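Local atomic coordinates of protein ninB (Enterobacteria phage lambda, PDB entry 1PC6), a protein that is probably a recombination protein, the phage Orf product, which helps to initiate genetic exchange in a way functionally similar to the host RecFOR proteins. Residues A[74-79]-A[117-122]; A[58-63]-A[70-75]; A[4-9]-A[15-20]. One frame throughout, in Å; residues are numbered along the deposited sequence.

Contact 1. Residues A[74-79]-A[117-122]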
ATOM      1  N   CYS A  74     -10.183  -1.160  -7.744  1.00 43.86           N
ATOM      2  CA  CYS A  74      -9.991  -0.557  -9.062  1.00 44.25           C
ATOM      3  C   CYS A  74     -11.317  -0.119  -9.676  1.00 42.78           C
ATOM      4  O   CYS A  74     -11.503   1.048 -10.024  1.00 41.84           O
ATOM      5  CB  CYS A  74      -9.321  -1.552 -10.013  1.00 45.73           C
ATOM      6  SG  CYS A  74      -7.540  -1.466 -10.072  1.00 51.37           S
ATOM      7  N   VAL A  75     -12.223  -1.079  -9.821  1.00 40.92           N
ATOM      8  CA  VAL A  75     -13.527  -0.824 -10.398  1.00 40.62           C
ATOM      9  C   VAL A  75     -14.190   0.345  -9.686  1.00 42.07           C
ATOM     10  O   VAL A  75     -14.684   1.282 -10.320  1.00 42.23           O
ATOM     11  CB  VAL A  75     -14.440  -2.063 -10.280  1.00 38.28           C
ATOM     12  CG1 VAL A  75     -15.746  -1.818 -11.016  1.00 37.12           C
ATOM     13  CG2 VAL A  75     -13.733  -3.288 -10.830  1.00 36.44           C
ATOM     14  N   PHE A  76     -14.201   0.294  -8.362  1.00 43.09           N
ATOM     15  CA  PHE A  76     -14.823   1.363  -7.616  1.00 44.43           C
ATOM     16  C   PHE A  76     -14.082   2.664  -7.825  1.00 45.32           C
ATOM     17  O   PHE A  76     -14.700   3.676  -8.113  1.00 47.04           O
ATOM     18  CB  PHE A  76     -14.914   1.012  -6.131  1.00 42.63           C
ATOM     19  CG  PHE A  76     -16.048   0.082  -5.808  1.00 41.13           C
ATOM     20  CD1 PHE A  76     -17.358   0.445  -6.092  1.00 40.29           C
ATOM     21  CD2 PHE A  76     -15.806  -1.168  -5.245  1.00 41.30           C
ATOM     22  CE1 PHE A  76     -18.419  -0.428  -5.827  1.00 42.89           C
ATOM     23  CE2 PHE A  76     -16.859  -2.052  -4.972  1.00 42.27           C
ATOM     24  CZ  PHE A  76     -18.167  -1.682  -5.265  1.00 41.79           C
ATOM     25  N   THR A  77     -12.762   2.650  -7.704  1.00 45.50           N
ATOM     26  CA  THR A  77     -11.999   3.874  -7.906  1.00 44.65           C
ATOM     27  C   THR A  77     -12.186   4.375  -9.337  1.00 45.34           C
ATOM     28  O   THR A  77     -12.235   5.577  -9.586  1.00 45.83           O
ATOM     29  CB  THR A  77     -10.518   3.637  -7.654  1.00 44.87           C
ATOM     30  OG1 THR A  77     -10.323   3.283  -6.280  1.00 45.81           O
ATOM     31  CG2 THR A  77      -9.720   4.882  -7.968  1.00 46.81           C
ATOM     32  N   ALA A  78     -12.300   3.446 -10.279  1.00 45.95           N
ATOM     33  CA  ALA A  78     -12.483   3.804 -11.678  1.00 46.31           C
ATOM     34  C   ALA A  78     -13.767   4.590 -11.874  1.00 47.09           C
ATOM     35  O   ALA A  78     -13.856   5.422 -12.767  1.00 47.07           O
ATOM     36  CB  ALA A  78     -12.510   2.556 -12.537  1.00 46.26           C
ATOM     37  N   ALA A  79     -14.761   4.317 -11.036  1.00 49.33           N
ATOM     38  CA  ALA A  79     -16.061   4.990 -11.111  1.00 51.27           C
ATOM     39  C   ALA A  79     -16.022   6.450 -10.637  1.00 52.51           C
ATOM     40  O   ALA A  79     -16.924   7.234 -10.933  1.00 52.88           O
ATOM     41  CB  ALA A  79     -17.101   4.206 -10.302  1.00 49.25           C
ATOM     42  N   GLN A 117     -20.328   1.295  -0.245  1.00 46.69           N
ATOM     43  CA  GLN A 117     -21.448   0.986   0.644  1.00 46.60           C
ATOM     44  C   GLN A 117     -22.770   1.019  -0.112  1.00 46.04           C
ATOM     45  O   GLN A 117     -23.617   0.147   0.072  1.00 44.40           O
ATOM     46  CB  GLN A 117     -21.480   1.977   1.825  1.00 47.32           C
ATOM     47  N   ALA A 118     -22.939   2.027  -0.966  1.00 45.78           N
ATOM     48  CA  ALA A 118     -24.158   2.172  -1.758  1.00 46.45           C
ATOM     49  C   ALA A 118     -24.312   1.006  -2.748  1.00 47.36           C
ATOM     50  O   ALA A 118     -25.393   0.418  -2.881  1.00 47.99           O
ATOM     51  CB  ALA A 118     -24.128   3.499  -2.506  1.00 44.88           C
ATOM     52  N   PHE A 119     -23.221   0.676  -3.434  1.00 45.86           N
ATOM     53  CA  PHE A 119     -23.221  -0.417  -4.391  1.00 43.73           C
ATOM     54  C   PHE A 119     -23.608  -1.727  -3.720  1.00 42.24           C
ATOM     55  O   PHE A 119     -24.497  -2.428  -4.185  1.00 40.32           O
ATOM     56  CB  PHE A 119     -21.839  -0.582  -5.014  1.00 43.64           C
ATOM     57  CG  PHE A 119     -21.729  -1.786  -5.893  1.00 43.09           C
ATOM     58  CD1 PHE A 119     -22.207  -1.760  -7.189  1.00 44.09           C
ATOM     59  CD2 PHE A 119     -21.192  -2.961  -5.410  1.00 41.18           C
ATOM     60  CE1 PHE A 119     -22.147  -2.899  -7.994  1.00 44.49           C
ATOM     61  CE2 PHE A 119     -21.133  -4.095  -6.203  1.00 41.42           C
ATOM     62  CZ  PHE A 119     -21.610  -4.065  -7.499  1.00 41.94           C
ATOM     63  N   GLY A 120     -22.930  -2.058  -2.627  1.00 41.92           N
ATOM     64  CA  GLY A 120     -23.224  -3.301  -1.932  1.00 43.45           C
ATOM     65  C   GLY A 120     -24.617  -3.363  -1.341  1.00 43.27           C
ATOM     66  O   GLY A 120     -25.242  -4.417  -1.251  1.00 42.02           O
ATOM     67  N   THR A 121     -25.099  -2.205  -0.936  1.00 44.26           N
ATOM     68  CA  THR A 121     -26.409  -2.087  -0.350  1.00 44.74           C
ATOM     69  C   THR A 121     -27.521  -2.539  -1.274  1.00 47.12           C
ATOM     70  O   THR A 121     -28.351  -3.361  -0.897  1.00 48.30           O
ATOM     71  CB  THR A 121     -26.647  -0.663   0.050  1.00 44.32           C
ATOM     72  OG1 THR A 121     -25.717  -0.327   1.080  1.00 45.65           O
ATOM     73  CG2 THR A 121     -28.043  -0.480   0.555  1.00 43.48           C
ATOM     74  N   GLU A 122     -27.554  -2.005  -2.482  1.00 49.33           N
ATOM     75  CA  GLU A 122     -28.603  -2.409  -3.400  1.00 52.18           C
ATOM     76  C   GLU A 122     -28.380  -3.810  -3.934  1.00 52.74           C
ATOM     77  O   GLU A 122     -29.228  -4.341  -4.647  1.00 52.94           O
ATOM     78  CB  GLU A 122     -28.730  -1.422  -4.563  1.00 53.80           C
ATOM     79  CG  GLU A 122     -27.450  -1.126  -5.298  1.00 57.75           C
ATOM     80  CD  GLU A 122     -27.682  -0.246  -6.517  1.00 60.45           C
ATOM     81  OE1 GLU A 122     -28.296   0.832  -6.377  1.00 61.88           O
ATOM     82  OE2 GLU A 122     -27.244  -0.632  -7.622  1.00 64.67           O
TER

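Contact 2. Residues A[58-63]-A[70-75]. With BME (beta-mercaptoethanol), chain C.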
ATOM      1  N   ARG A  58     -16.648 -11.435  -1.958  1.00 43.76           N
ATOM      2  CA  ARG A  58     -17.273 -12.713  -1.662  1.00 45.03           C
ATOM      3  C   ARG A  58     -18.718 -12.840  -2.126  1.00 44.85           C
ATOM      4  O   ARG A  58     -19.142 -13.903  -2.577  1.00 45.81           O
ATOM      5  CB  ARG A  58     -17.247 -12.968  -0.149  1.00 46.77           C
ATOM      6  CG  ARG A  58     -15.949 -13.527   0.410  1.00 51.49           C
ATOM      7  CD  ARG A  58     -16.091 -13.826   1.899  1.00 53.40           C
ATOM      8  NE  ARG A  58     -16.242 -12.600   2.687  1.00 57.50           N
ATOM      9  CZ  ARG A  58     -15.265 -11.718   2.902  1.00 57.89           C
ATOM     10  NH1 ARG A  58     -14.054 -11.927   2.392  1.00 59.41           N
ATOM     11  NH2 ARG A  58     -15.496 -10.619   3.615  1.00 56.55           N
ATOM     12  N   GLN A  59     -19.473 -11.757  -2.027  1.00 44.39           N
ATOM     13  CA  GLN A  59     -20.886 -11.831  -2.350  1.00 43.15           C
ATOM     14  C   GLN A  59     -21.397 -11.495  -3.733  1.00 42.64           C
ATOM     15  O   GLN A  59     -22.326 -12.133  -4.202  1.00 42.52           O
ATOM     16  CB  GLN A  59     -21.663 -11.027  -1.305  1.00 41.53           C
ATOM     17  CG  GLN A  59     -21.394 -11.516   0.108  1.00 38.60           C
ATOM     18  CD  GLN A  59     -22.119 -10.719   1.163  1.00 38.48           C
ATOM     19  OE1 GLN A  59     -23.328 -10.513   1.078  1.00 40.87           O
ATOM     20  NE2 GLN A  59     -21.386 -10.277   2.179  1.00 36.95           N
ATOM     21  N   VAL A  60     -20.817 -10.522  -4.409  1.00 43.29           N
ATOM     22  CA  VAL A  60     -21.363 -10.192  -5.713  1.00 44.70           C
ATOM     23  C   VAL A  60     -20.452 -10.541  -6.900  1.00 48.22           C
ATOM     24  O   VAL A  60     -19.259 -10.218  -6.907  1.00 50.78           O
ATOM     25  CB  VAL A  60     -21.783  -8.696  -5.731  1.00 40.97           C
ATOM     26  CG1 VAL A  60     -21.915  -8.193  -4.300  1.00 38.45           C
ATOM     27  CG2 VAL A  60     -20.797  -7.867  -6.494  1.00 40.47           C
ATOM     28  N   GLU A  61     -20.997 -11.227  -7.901  1.00 49.25           N
ATOM     29  CA  GLU A  61     -20.169 -11.560  -9.046  1.00 50.14           C
ATOM     30  C   GLU A  61     -20.346 -10.537 -10.149  1.00 49.19           C
ATOM     31  O   GLU A  61     -21.466 -10.175 -10.508  1.00 48.88           O
ATOM     32  CB  GLU A  61     -20.483 -12.948  -9.581  1.00 53.28           C
ATOM     33  CG  GLU A  61     -21.721 -13.041 -10.420  1.00 59.55           C
ATOM     34  CD  GLU A  61     -21.499 -13.938 -11.620  1.00 63.52           C
ATOM     35  OE1 GLU A  61     -20.975 -15.070 -11.429  1.00 62.99           O
ATOM     36  OE2 GLU A  61     -21.846 -13.503 -12.748  1.00 66.63           O
ATOM     37  N   TRP A  62     -19.216 -10.079 -10.678  1.00 48.15           N
ATOM     38  CA  TRP A  62     -19.188  -9.081 -11.728  1.00 46.84           C
ATOM     39  C   TRP A  62     -19.114  -9.689 -13.115  1.00 49.14           C
ATOM     40  O   TRP A  62     -18.071 -10.220 -13.516  1.00 50.02           O
ATOM     41  CB  TRP A  62     -17.985  -8.177 -11.549  1.00 42.90           C
ATOM     42  CG  TRP A  62     -18.100  -6.882 -12.261  1.00 41.58           C
ATOM     43  CD1 TRP A  62     -17.147  -6.294 -13.041  1.00 43.77           C
ATOM     44  CD2 TRP A  62     -19.161  -5.928 -12.142  1.00 40.46           C
ATOM     45  NE1 TRP A  62     -17.542  -5.024 -13.402  1.00 42.53           N
ATOM     46  CE2 TRP A  62     -18.775  -4.776 -12.863  1.00 40.19           C
ATOM     47  CE3 TRP A  62     -20.396  -5.930 -11.492  1.00 39.42           C
ATOM     48  CZ2 TRP A  62     -19.575  -3.645 -12.952  1.00 38.84           C
ATOM     49  CZ3 TRP A  62     -21.192  -4.802 -11.580  1.00 39.36           C
ATOM     50  CH2 TRP A  62     -20.776  -3.675 -12.305  1.00 38.78           C
ATOM     51  N   HIS A  63     -20.225  -9.600 -13.839  1.00 50.61           N
ATOM     52  CA  HIS A  63     -20.304 -10.089 -15.211  1.00 52.08           C
ATOM     53  C   HIS A  63     -19.580 -11.412 -15.468  1.00 53.51           C
ATOM     54  O   HIS A  63     -18.642 -11.478 -16.272  1.00 53.21           O
ATOM     55  CB  HIS A  63     -19.765  -9.022 -16.183  1.00 50.14           C
ATOM     56  CG  HIS A  63     -20.481  -7.706 -16.112  1.00 48.67           C
ATOM     57  ND1 HIS A  63     -21.346  -7.276 -17.094  1.00 48.76           N
ATOM     58  CD2 HIS A  63     -20.453  -6.723 -15.181  1.00 49.53           C
ATOM     59  CE1 HIS A  63     -21.818  -6.085 -16.769  1.00 49.79           C
ATOM     60  NE2 HIS A  63     -21.291  -5.726 -15.613  1.00 47.42           N
ATOM     61  N   GLU A  70      -8.756  -6.316  -4.182  1.00 54.37           N
ATOM     62  CA  GLU A  70      -7.909  -5.379  -4.909  1.00 55.04           C
ATOM     63  C   GLU A  70      -8.554  -4.992  -6.222  1.00 53.28           C
ATOM     64  O   GLU A  70      -8.631  -3.815  -6.569  1.00 53.44           O
ATOM     65  CB  GLU A  70      -6.535  -5.992  -5.180  1.00 59.60           C
ATOM     66  CG  GLU A  70      -5.831  -6.531  -3.944  1.00 66.70           C
ATOM     67  CD  GLU A  70      -4.318  -6.543  -4.091  1.00 70.36           C
ATOM     68  OE1 GLU A  70      -3.740  -5.439  -4.221  1.00 71.42           O
ATOM     69  OE2 GLU A  70      -3.714  -7.644  -4.077  1.00 71.78           O
ATOM     70  N   SER A  71      -9.015  -6.000  -6.948  1.00 51.56           N
ATOM     71  CA  SER A  71      -9.662  -5.789  -8.224  1.00 48.83           C
ATOM     72  C   SER A  71     -10.907  -4.925  -8.051  1.00 48.25           C
ATOM     73  O   SER A  71     -11.189  -4.083  -8.899  1.00 50.25           O
ATOM     74  CB  SER A  71     -10.038  -7.135  -8.854  1.00 49.44           C
ATOM     75  OG  SER A  71      -8.900  -7.965  -9.053  1.00 49.50           O
ATOM     76  N   TRP A  72     -11.657  -5.124  -6.967  1.00 45.99           N
ATOM     77  CA  TRP A  72     -12.856  -4.321  -6.735  1.00 41.83           C
ATOM     78  C   TRP A  72     -12.505  -2.875  -6.386  1.00 42.31           C
ATOM     79  O   TRP A  72     -13.289  -1.960  -6.661  1.00 41.70           O
ATOM     80  CB  TRP A  72     -13.727  -4.921  -5.626  1.00 39.93           C
ATOM     81  CG  TRP A  72     -14.746  -5.931  -6.099  1.00 39.50           C
ATOM     82  CD1 TRP A  72     -14.720  -7.283  -5.894  1.00 37.97           C
ATOM     83  CD2 TRP A  72     -15.941  -5.666  -6.848  1.00 37.50           C
ATOM     84  NE1 TRP A  72     -15.820  -7.873  -6.466  1.00 37.38           N
ATOM     85  CE2 TRP A  72     -16.586  -6.902  -7.057  1.00 37.84           C
ATOM     86  CE3 TRP A  72     -16.528  -4.506  -7.362  1.00 36.39           C
ATOM     87  CZ2 TRP A  72     -17.793  -7.007  -7.760  1.00 37.44           C
ATOM     88  CZ3 TRP A  72     -17.725  -4.611  -8.059  1.00 34.43           C
ATOM     89  CH2 TRP A  72     -18.346  -5.854  -8.251  1.00 34.15           C
ATOM     90  N   LYS A  73     -11.336  -2.652  -5.785  1.00 42.05           N
ATOM     91  CA  LYS A  73     -10.942  -1.288  -5.443  1.00 43.19           C
ATOM     92  C   LYS A  73     -10.787  -0.514  -6.748  1.00 42.84           C
ATOM     93  O   LYS A  73     -11.219   0.630  -6.861  1.00 41.76           O
ATOM     94  CB  LYS A  73      -9.634  -1.283  -4.643  1.00 45.16           C
ATOM     95  CG  LYS A  73      -9.274   0.080  -4.065  1.00 47.21           C
ATOM     96  CD  LYS A  73      -8.186  -0.019  -3.000  1.00 52.43           C
ATOM     97  CE  LYS A  73      -6.778  -0.263  -3.562  1.00 55.23           C
ATOM     98  NZ  LYS A  73      -6.080   0.977  -4.027  1.00 56.82           N
ATOM     99  N   CYS A  74     -10.183  -1.160  -7.744  1.00 43.86           N
ATOM    100  CA  CYS A  74      -9.991  -0.557  -9.062  1.00 44.25           C
ATOM    101  C   CYS A  74     -11.317  -0.119  -9.676  1.00 42.78           C
ATOM    102  O   CYS A  74     -11.503   1.048 -10.024  1.00 41.84           O
ATOM    103  CB  CYS A  74      -9.321  -1.552 -10.013  1.00 45.73           C
ATOM    104  SG  CYS A  74      -7.540  -1.466 -10.072  1.00 51.37           S
ATOM    105  N   VAL A  75     -12.223  -1.079  -9.821  1.00 40.92           N
ATOM    106  CA  VAL A  75     -13.527  -0.824 -10.398  1.00 40.62           C
ATOM    107  C   VAL A  75     -14.190   0.345  -9.686  1.00 42.07           C
ATOM    108  O   VAL A  75     -14.684   1.282 -10.320  1.00 42.23           O
ATOM    109  CB  VAL A  75     -14.440  -2.063 -10.280  1.00 38.28           C
ATOM    110  CG1 VAL A  75     -15.746  -1.818 -11.016  1.00 37.12           C
ATOM    111  CG2 VAL A  75     -13.733  -3.288 -10.830  1.00 36.44           C
TER
HETATM  112  C1  BME C 300      -7.428   1.712  -6.709  1.00 85.41           C
HETATM  113  C2  BME C 300      -7.615   1.886  -8.225  1.00 84.47           C
HETATM  114  O1  BME C 300      -7.474   0.338  -6.379  1.00 83.30           O
HETATM  115  S2  BME C 300      -6.291   1.026  -9.118  1.00 88.00           S
HETATM  116  O   HOH W   1     -16.500 -10.723  -6.817  1.00 39.59           O

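Contact 3. Residues A[4-9]-A[15-20]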
ATOM      1  N   LEU A   4       5.015  -5.335  16.350  1.00 75.87           N
ATOM      2  CA  LEU A   4       4.258  -4.369  17.140  1.00 72.28           C
ATOM      3  C   LEU A   4       3.905  -3.154  16.299  1.00 70.84           C
ATOM      4  O   LEU A   4       4.695  -2.704  15.477  1.00 70.74           O
ATOM      5  CB  LEU A   4       5.050  -3.909  18.361  1.00 69.41           C
ATOM      6  CG  LEU A   4       5.212  -4.915  19.492  1.00 67.94           C
ATOM      7  CD1 LEU A   4       6.160  -6.011  19.055  1.00 68.36           C
ATOM      8  CD2 LEU A   4       5.736  -4.211  20.725  1.00 66.71           C
ATOM      9  N   THR A   5       2.710  -2.626  16.510  1.00 70.35           N
ATOM     10  CA  THR A   5       2.275  -1.457  15.769  1.00 70.83           C
ATOM     11  C   THR A   5       1.728  -0.378  16.694  1.00 69.96           C
ATOM     12  O   THR A   5       0.888  -0.638  17.554  1.00 69.32           O
ATOM     13  CB  THR A   5       1.206  -1.828  14.729  1.00 72.19           C
ATOM     14  OG1 THR A   5       1.769  -2.750  13.785  1.00 73.96           O
ATOM     15  CG2 THR A   5       0.713  -0.576  13.996  1.00 72.49           C
ATOM     16  N   PHE A   6       2.223   0.837  16.514  1.00 69.58           N
ATOM     17  CA  PHE A   6       1.791   1.946  17.331  1.00 69.32           C
ATOM     18  C   PHE A   6       1.317   3.087  16.470  1.00 70.64           C
ATOM     19  O   PHE A   6       2.077   3.993  16.157  1.00 70.39           O
ATOM     20  CB  PHE A   6       2.928   2.459  18.217  1.00 67.86           C
ATOM     21  CG  PHE A   6       3.567   1.406  19.070  1.00 66.96           C
ATOM     22  CD1 PHE A   6       4.578   0.601  18.562  1.00 67.50           C
ATOM     23  CD2 PHE A   6       3.163   1.222  20.388  1.00 68.28           C
ATOM     24  CE1 PHE A   6       5.180  -0.372  19.356  1.00 67.24           C
ATOM     25  CE2 PHE A   6       3.757   0.251  21.190  1.00 66.96           C
ATOM     26  CZ  PHE A   6       4.768  -0.545  20.672  1.00 67.50           C
ATOM     27  N   GLU A   7       0.065   3.038  16.061  1.00 73.54           N
ATOM     28  CA  GLU A   7      -0.465   4.143  15.292  1.00 77.81           C
ATOM     29  C   GLU A   7      -0.480   5.300  16.288  1.00 78.84           C
ATOM     30  O   GLU A   7      -1.103   5.206  17.347  1.00 78.35           O
ATOM     31  CB  GLU A   7      -1.880   3.824  14.829  1.00 79.09           C
ATOM     32  CG  GLU A   7      -2.770   5.028  14.667  1.00 81.81           C
ATOM     33  CD  GLU A   7      -4.170   4.637  14.261  1.00 84.39           C
ATOM     34  OE1 GLU A   7      -4.734   3.708  14.884  1.00 84.85           O
ATOM     35  OE2 GLU A   7      -4.707   5.263  13.323  1.00 86.90           O
ATOM     36  N   ILE A   8       0.227   6.379  15.973  1.00 80.16           N
ATOM     37  CA  ILE A   8       0.265   7.516  16.877  1.00 80.01           C
ATOM     38  C   ILE A   8      -0.926   8.429  16.639  1.00 82.84           C
ATOM     39  O   ILE A   8      -1.028   9.096  15.603  1.00 82.93           O
ATOM     40  CB  ILE A   8       1.559   8.312  16.717  1.00 77.62           C
ATOM     41  CG1 ILE A   8       2.747   7.410  17.047  1.00 76.19           C
ATOM     42  CG2 ILE A   8       1.543   9.514  17.638  1.00 74.75           C
ATOM     43  CD1 ILE A   8       4.076   8.061  16.824  1.00 76.14           C
ATOM     44  N   ARG A   9      -1.837   8.426  17.609  1.00 85.72           N
ATOM     45  CA  ARG A   9      -3.044   9.247  17.567  1.00 86.63           C
ATOM     46  C   ARG A   9      -2.952  10.300  18.681  1.00 86.92           C
ATOM     47  O   ARG A   9      -3.466  11.415  18.533  1.00 88.78           O
ATOM     48  CB  ARG A   9      -4.300   8.364  17.747  1.00 84.93           C
ATOM     49  N   GLN A  15       4.164   7.998  23.391  1.00 75.84           N
ATOM     50  CA  GLN A  15       5.057   7.642  24.492  1.00 75.56           C
ATOM     51  C   GLN A  15       5.271   6.136  24.582  1.00 74.04           C
ATOM     52  O   GLN A  15       6.347   5.674  24.945  1.00 73.12           O
ATOM     53  CB  GLN A  15       4.485   8.181  25.805  1.00 77.33           C
ATOM     54  CG  GLN A  15       5.443   8.131  26.994  1.00 80.73           C
ATOM     55  CD  GLN A  15       6.798   8.774  26.708  1.00 82.04           C
ATOM     56  OE1 GLN A  15       6.885   9.777  25.994  1.00 82.65           O
ATOM     57  NE2 GLN A  15       7.862   8.203  27.282  1.00 81.59           N
ATOM     58  N   ASN A  16       4.240   5.370  24.249  1.00 74.10           N
ATOM     59  CA  ASN A  16       4.331   3.914  24.277  1.00 73.38           C
ATOM     60  C   ASN A  16       5.381   3.473  23.272  1.00 71.41           C
ATOM     61  O   ASN A  16       6.219   2.627  23.566  1.00 71.72           O
ATOM     62  CB  ASN A  16       2.989   3.276  23.892  1.00 76.18           C
ATOM     63  CG  ASN A  16       1.820   3.843  24.680  1.00 78.95           C
ATOM     64  OD1 ASN A  16       1.909   4.033  25.896  1.00 80.10           O
ATOM     65  ND2 ASN A  16       0.710   4.102  23.992  1.00 79.32           N
ATOM     66  N   ALA A  17       5.315   4.068  22.086  1.00 69.59           N
ATOM     67  CA  ALA A  17       6.216   3.759  20.995  1.00 67.82           C
ATOM     68  C   ALA A  17       7.663   4.050  21.314  1.00 68.10           C
ATOM     69  O   ALA A  17       8.503   3.156  21.241  1.00 68.02           O
ATOM     70  CB  ALA A  17       5.804   4.523  19.763  1.00 66.34           C
ATOM     71  N   ILE A  18       7.957   5.296  21.673  1.00 69.59           N
ATOM     72  CA  ILE A  18       9.338   5.684  21.963  1.00 70.93           C
ATOM     73  C   ILE A  18       9.962   4.855  23.085  1.00 71.35           C
ATOM     74  O   ILE A  18      11.184   4.744  23.186  1.00 72.12           O
ATOM     75  CB  ILE A  18       9.456   7.207  22.291  1.00 70.18           C
ATOM     76  CG1 ILE A  18       9.300   7.458  23.781  1.00 70.28           C
ATOM     77  CG2 ILE A  18       8.375   7.987  21.568  1.00 70.40           C
ATOM     78  CD1 ILE A  18       9.455   8.915  24.143  1.00 71.43           C
ATOM     79  N   HIS A  19       9.119   4.265  23.923  1.00 71.92           N
ATOM     80  CA  HIS A  19       9.600   3.436  25.020  1.00 72.77           C
ATOM     81  C   HIS A  19       9.846   2.053  24.441  1.00 70.68           C
ATOM     82  O   HIS A  19      10.883   1.438  24.679  1.00 71.34           O
ATOM     83  CB  HIS A  19       8.542   3.349  26.129  1.00 76.92           C
ATOM     84  CG  HIS A  19       8.960   2.525  27.314  1.00 81.56           C
ATOM     85  ND1 HIS A  19       9.749   3.022  28.332  1.00 82.54           N
ATOM     86  CD2 HIS A  19       8.693   1.236  27.642  1.00 82.59           C
ATOM     87  CE1 HIS A  19       9.946   2.077  29.236  1.00 83.26           C
ATOM     88  NE2 HIS A  19       9.317   0.984  28.843  1.00 83.20           N
ATOM     89  N   ALA A  20       8.874   1.574  23.677  1.00 67.80           N
ATOM     90  CA  ALA A  20       8.970   0.273  23.052  1.00 65.17           C
ATOM     91  C   ALA A  20      10.240   0.234  22.241  1.00 64.87           C
ATOM     92  O   ALA A  20      11.001  -0.720  22.322  1.00 65.10           O
ATOM     93  CB  ALA A  20       7.788   0.039  22.156  1.00 65.16           C
TER

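Contact 1. Residues A[74-79]-A[117-122]
Phe76 and Phe119 carry this contact between them, one ring reaching out from helix 69-80 and the other from helix 106-122. The Phe76 ring comes in edge first: its CZ and CE1 corner is directed at the Phe119 side chain, and Phe119 CG lies in the plane of the Phe76 ring. The closest pair is Phe76 CZ with Phe119 CD2 at 3.3 Å, while Phe76 CE1 rests against Phe119 CB at 3.5 Å. The ring planes are turned 74° from each other and the centroids are 5.2 Å apart, an offset edge-to-face pair in which Phe76 offers the edge and Phe119 the face. Because the edge is displaced toward CB, it meets the root of the Phe119 side chain as well as its ring.

The two side chains are sent out differently. Phe119 has CG anti to the backbone N (chi1 173°), and its CB already faces the other helix. The CB of Phe76 leaves the backbone at a slant, with CG beside the backbone N (chi1 -79°), and the length of the ring closes the distance. This lets the helices meet through their rings while the nearest CA atoms, those of Phe76 and Phe119, stay 9.2 Å apart.

Both rings are buried. Trp72 meets each of them, Leu53 and Val56 of helix 43-59 close in from the same chain, and Leu89 of the second subunit packs on both. The pair is thus an offset edge-to-face aromatic contact of a helical core, one that continues into the dimer interface.

Contact 2. Residues A[58-63]-A[70-75]
Trp72 meets both Val60 and Trp62 where the chain leaves helix 43-59, and it is the centre of the contact. Helix 69-80 approaches with Glu70 directed at the partner molecule, where its OE2 forms a salt bridge with Arg103 of the second subunit.

Next comes Trp72, whose six-membered ring does most of the touching. Val60 CG2 sits 3.4 Å from Trp72 CZ2, approaching obliquely. Trp72 CH2 lies over one face of the Trp62 indole, toward its rim, and is 3.8 Å from Trp62 CE3; the planes of the two indoles are inclined at 58°. His63 CD2 lies over the centre of the opposite face, so Trp62 is held between its neighbour in sequence and the helix. At the pyrrole N-H of Trp72, a water in the indole plane accepts from NE1 at 3.0 Å and lies 2.8 Å from Val60 O, to which it can donate, linking the N-H to the backbone just past the helix end.

Lys73 points elsewhere. Its chain bends at chi3 and chi4 (75° and 83°), and NZ bonds Thr101 OG1. A beta-mercaptoethanol beside it, probably from the crystallisation liquor, is recorded as linked to Cys74 SG, but the bond is stretched and doubtful in detail. Val75 ends the segment, its CG1 4.4 Å from Trp62 NE1, whose N-H is taken by Pro87 O of the second subunit.

The contact joins two consecutive helices, 43-59 and 69-80, whose nine-residue connection folds back so that Val60 and Trp62 pack on Trp72 of the second helix, in a helical core at the dimer interface.

Contact 3. Residues A[4-9]-A[15-20]
Phe6 of strand 4-8 lies against the helix 15-20 backbone, with Ala17 above one face of its ring. Ala17 CA stands 4.1 Å from the ring centroid and 14° off the ring normal, a CH-pi contact, while Ala17 CB is 3.9 Å from Phe6 CB. One turn further on, Ala20 CB meets the far end of the ring at an oblique angle, 3.4 Å from Phe6 CZ. Asn16 joins through its aliphatic part: its CB is 4.1 Å from Phe6 CD2, and the amide takes no part in the touch.

What places the ring is its first torsion (chi1 -54°), which sets CG beside the backbone N and lays the ring along the Asn16-Ala17-Ala20 surface. With only methyl groups at Ala17 and Ala20, strand and helix come close, the CA atoms of Phe6 and Ala17 being 6.0 Å apart. The two elements run roughly antiparallel, their axes 143° apart in direction, as a short turn doubles the chain back.

Further out, residues 4-8 pair in an antiparallel ladder with a strand of the second subunit, and Ile18 packs on Val21 of that chain. The strand's backbone thus pairs across the interface while its Phe6 ring turns to the helix. No hydrogen bond crosses between 4-9 and 15-20; what holds these segments together is apolar and CH-pi packing.

In the fold
Contacts 1 and 2 belong to one buried cluster. They share helix 69-80, their centres lie 9 Å apart, and Phe119 of the first reaches Val60, Trp62 and Trp72 of the second. Contact 3 is 35 Å from either, centre to centre, on the opposite side of the chain's centre, and is only partly buried, with Asn16 exposed. In contact 1 ring meets ring; contact 2 adds a water-bridged indole and ties to the partner chain; contact 3 sets one ring against small alanines. All three touch the second subunit, but differently: the helical cluster receives side chains such as Leu89, whereas strand 4-8 shares a sheet.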